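Oligopeptide-binding protein oppA (Lactococcus lactis, PDB 3DRF) binds extracellular oligopeptides in a large cavity closed like a Venus flytrap and serves as receptor of the OppABCDF ABC transporter that imports them. Local coordinates at residues L327-Q330 with N331-Q334; A426-Y429 with I430-W433. All blocks are in the same frame, centred on the assembly; numbering follows the deposited sequence.

Interaction 1: residues L327-Q330 with N331-Q334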
# COMPACT_ATOMS: atom_id res chain seq x y z
N LEU A 327 19.57 1.95 -17.51
CA LEU A 327 18.13 1.63 -17.44
C LEU A 327 17.23 2.54 -18.25
O LEU A 327 16.10 2.26 -18.37
CB LEU A 327 17.66 1.57 -15.98
CG LEU A 327 18.27 0.34 -15.23
CD1 LEU A 327 18.08 0.54 -13.69
CD2 LEU A 327 17.72 -0.97 -15.69
N GLN A 328 17.78 3.63 -18.80
CA GLN A 328 17.08 4.43 -19.80
C GLN A 328 16.82 3.61 -21.06
O GLN A 328 16.00 3.97 -21.79
CB GLN A 328 17.94 5.65 -20.20
CG GLN A 328 18.13 6.74 -19.15
CD GLN A 328 19.18 7.79 -19.60
OE1 GLN A 328 20.37 7.61 -19.50
NE2 GLN A 328 18.69 8.92 -20.07
N ASP A 329 17.61 2.57 -21.30
CA ASP A 329 17.47 1.71 -22.51
C ASP A 329 16.34 0.69 -22.24
O ASP A 329 16.49 -0.17 -21.41
CB ASP A 329 18.79 0.96 -22.84
CG ASP A 329 19.92 1.87 -23.42
OD1 ASP A 329 19.60 2.83 -24.09
OD2 ASP A 329 21.08 1.52 -23.30
N GLN A 330 15.25 0.83 -22.97
CA GLN A 330 14.14 -0.11 -22.89
C GLN A 330 14.56 -1.59 -22.99
O GLN A 330 14.10 -2.39 -22.28
CB GLN A 330 13.09 0.22 -23.95
CG GLN A 330 11.81 -0.55 -23.83
CD GLN A 330 10.73 0.08 -24.71
OE1 GLN A 330 11.06 0.81 -25.64
NE2 GLN A 330 9.56 -0.26 -24.52
N ASN A 331 15.47 -1.92 -23.89
CA ASN A 331 15.96 -3.32 -24.01
C ASN A 331 16.60 -3.83 -22.73
O ASN A 331 16.50 -4.95 -22.43
CB ASN A 331 16.96 -3.43 -25.18
CG ASN A 331 16.26 -3.53 -26.53
OD1 ASN A 331 15.25 -2.96 -26.71
ND2 ASN A 331 16.83 -4.26 -27.45
N VAL A 332 17.35 -2.95 -22.05
CA VAL A 332 17.96 -3.31 -20.75
C VAL A 332 16.91 -3.65 -19.66
O VAL A 332 16.99 -4.60 -19.01
CB VAL A 332 18.92 -2.20 -20.29
CG1 VAL A 332 19.55 -2.54 -18.91
CG2 VAL A 332 20.08 -2.06 -21.33
N ARG A 333 15.93 -2.77 -19.56
CA ARG A 333 14.81 -2.97 -18.59
C ARG A 333 14.10 -4.30 -18.83
O ARG A 333 13.85 -5.03 -17.95
CB ARG A 333 13.76 -1.81 -18.67
CG ARG A 333 14.42 -0.45 -18.24
CD ARG A 333 13.37 0.68 -18.00
NE ARG A 333 12.45 0.87 -19.14
CZ ARG A 333 12.65 1.74 -20.13
NH1 ARG A 333 13.75 2.46 -20.19
NH2 ARG A 333 11.76 1.87 -21.11
N GLN A 334 13.80 -4.57 -20.09
CA GLN A 334 13.11 -5.81 -20.47
C GLN A 334 14.00 -7.04 -20.20
O GLN A 334 13.55 -8.00 -19.64
CB GLN A 334 12.72 -5.76 -21.96
CG GLN A 334 11.57 -4.72 -22.29
CD GLN A 334 11.27 -4.66 -23.76
OE1 GLN A 334 11.98 -5.22 -24.53
NE2 GLN A 334 10.19 -4.03 -24.12
O HOH W 1 13.01 4.10 -22.68
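The guanidinium group of R333 reaches back from the first turn of helix 330-339 to the 3-10 turn before it and is gripped there by backbone carbonyls. NH1 donates to L327 O at 3.0 Å, almost straight (169°), with the carbonyl oxygen practically in the guanidinium plane. A second, weak bond runs from the same NH1 to Q328 O at the group's edge. A water closes the ring: it donates to Q328 O and accepts from R333 NH2 at 3.0 Å. What makes the reach possible is a bend in the R333 chain at chi3 (-53°), which folds the guanidinium back toward these oxygens, while CG and CD pass close to L327 O. Q330 lies across one face of the group, its CA 3.4 Å above the plane, and its CB touches R333 NH2. From there the extended Q330 chain leads to an amide turned only 22° from the guanidinium plane. Q334 crosses Q330 at a slant, the two amides well turned from each other; both NE2 atoms donate to K532 O, while R333 NH2 is bound to K533 O. On another side of the turn the contact is apolar: L327 CD2 meets V332 CG1 at 4.0 Å, the two side chains crossing at about a right angle, and D329 CB packs on V332 CG2. D329 occupies the N-cap position, yet its carboxylate makes no capping bond and is instead held by W393 and K404. Its carbonyl O accepts from R333 N, and Q330 O from Q334 N, as the helix begins. The partly negative oxygens of L327, Q328 and K533 probably stabilise the positive charge of R333, and the bonds would fix the rotation of the guanidinium, tying the 3-10 turn to the helix start.

Interaction 2: residues A426-Y429 with I430-W433; sequences AQNY and IQQW
Y429 CB sits over the six-membered ring of W433, a CH-pi contact 4.0 Å from the ring centroid and 19° off its normal. The same face carries Y429 O, 3.0 Å above the plane toward the rim, while that oxygen also accepts from W433 N at 2.9 Å. This is the tight side: I430 and W433 lean on V440, Y429 and W433 meet Y413, Y429 packs on helix 342-349 and makes a cation-pi contact with R340, and W433 NE1 is bound to I336 O. An alanine in place of W433 would probably leave Y429 CB without its aromatic cover and I336 O without this donor. Q432 is polar but buried: its NE2 makes a weak 3.4 Å bond to N428 O, which accepts Q432 N as well, while OE1 is bound to K435 NZ. N428 ND2 is bound to N341 OD1. The solvent side is looser, with exposed Q427 alongside I430 and a water donating to Q431 OE1 and N428 OD1, each at 2.8 Å. A helix packed on strands and a neighbouring helix, with another face partly open to solvent, is the amphipathic connection of a beta-alpha-beta unit, here 407-414, 422-435 and 439-442.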
# COMPACT_ATOMS: atom_id res chain seq x y z
N ALA A 426 17.91 -13.08 -3.19
CA ALA A 426 18.56 -11.93 -3.83
C ALA A 426 19.85 -12.35 -4.58
O ALA A 426 20.07 -11.94 -5.66
CB ALA A 426 18.85 -10.85 -2.78
N GLN A 427 20.68 -13.19 -3.97
CA GLN A 427 21.89 -13.69 -4.63
C GLN A 427 21.54 -14.54 -5.85
O GLN A 427 22.21 -14.47 -6.85
CB GLN A 427 22.74 -14.48 -3.62
CG GLN A 427 23.42 -13.66 -2.59
CD GLN A 427 24.32 -12.59 -3.14
OE1 GLN A 427 24.86 -12.68 -4.21
NE2 GLN A 427 24.54 -11.64 -2.31
N ASN A 428 20.48 -15.31 -5.74
CA ASN A 428 19.94 -16.07 -6.88
C ASN A 428 19.61 -15.16 -8.12
O ASN A 428 20.01 -15.47 -9.20
CB ASN A 428 18.71 -16.89 -6.48
CG ASN A 428 17.83 -17.27 -7.65
OD1 ASN A 428 18.04 -18.25 -8.30
ND2 ASN A 428 16.84 -16.47 -7.89
N TYR A 429 18.98 -14.00 -7.88
CA TYR A 429 18.74 -13.04 -8.97
C TYR A 429 20.05 -12.43 -9.51
O TYR A 429 20.19 -12.29 -10.68
CB TYR A 429 17.70 -11.97 -8.57
CG TYR A 429 16.28 -12.54 -8.36
CD1 TYR A 429 15.72 -13.49 -9.23
CD2 TYR A 429 15.53 -12.13 -7.25
CE1 TYR A 429 14.41 -13.99 -9.01
CE2 TYR A 429 14.25 -12.61 -7.04
CZ TYR A 429 13.70 -13.53 -7.92
OH TYR A 429 12.45 -14.05 -7.75
N ILE A 430 20.96 -12.08 -8.61
CA ILE A 430 22.28 -11.61 -9.02
C ILE A 430 22.98 -12.64 -9.96
O ILE A 430 23.56 -12.27 -10.94
CB ILE A 430 23.14 -11.27 -7.76
CG1 ILE A 430 22.60 -9.98 -7.12
CG2 ILE A 430 24.63 -11.04 -8.16
CD1 ILE A 430 23.26 -9.59 -5.74
N GLN A 431 22.89 -13.91 -9.60
CA GLN A 431 23.39 -15.00 -10.41
C GLN A 431 22.68 -15.07 -11.76
O GLN A 431 23.33 -15.23 -12.74
CB GLN A 431 23.20 -16.32 -9.64
CG GLN A 431 23.52 -17.57 -10.44
CD GLN A 431 22.99 -18.86 -9.81
OE1 GLN A 431 22.32 -18.87 -8.79
NE2 GLN A 431 23.36 -19.96 -10.44
N GLN A 432 21.37 -14.89 -11.83
CA GLN A 432 20.70 -14.88 -13.13
C GLN A 432 21.17 -13.68 -14.00
O GLN A 432 21.39 -13.82 -15.17
CB GLN A 432 19.15 -14.86 -13.00
CG GLN A 432 18.54 -15.95 -12.10
CD GLN A 432 19.07 -17.36 -12.40
OE1 GLN A 432 19.02 -17.81 -13.50
NE2 GLN A 432 19.56 -18.00 -11.39
N TRP A 433 21.33 -12.53 -13.38
CA TRP A 433 21.78 -11.36 -14.10
C TRP A 433 23.23 -11.51 -14.63
O TRP A 433 23.52 -11.07 -15.69
CB TRP A 433 21.56 -10.13 -13.17
CG TRP A 433 20.06 -9.81 -13.05
CD1 TRP A 433 19.14 -9.99 -13.99
CD2 TRP A 433 19.36 -9.34 -11.89
NE1 TRP A 433 17.90 -9.62 -13.55
CE2 TRP A 433 18.01 -9.21 -12.25
CE3 TRP A 433 19.76 -8.97 -10.62
CZ2 TRP A 433 17.03 -8.74 -11.37
CZ3 TRP A 433 18.77 -8.50 -9.70
CH2 TRP A 433 17.42 -8.41 -10.08
O HOH W 2 20.05 -20.13 -7.77

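Both interactions are local to a helix and lie on the same side of the chain's centre, each about 26 Å from it, with their own centres about 18 Å apart and nearest atoms about 7 Å apart. Interaction 1 comes first, where a loop turns into helix 330-339; interaction 2 follows on helix 422-435. They do not touch, but the two helices do meet: the ring N of W433 reaches helix 330-339 at I336, two residues past Q334. In the chain, helix 422-435 follows strand 407-414 and leads into 439-442, and it packs against these paired strands. The two contacts thus mark neighbouring helices joined in an outer part of this peptide receptor.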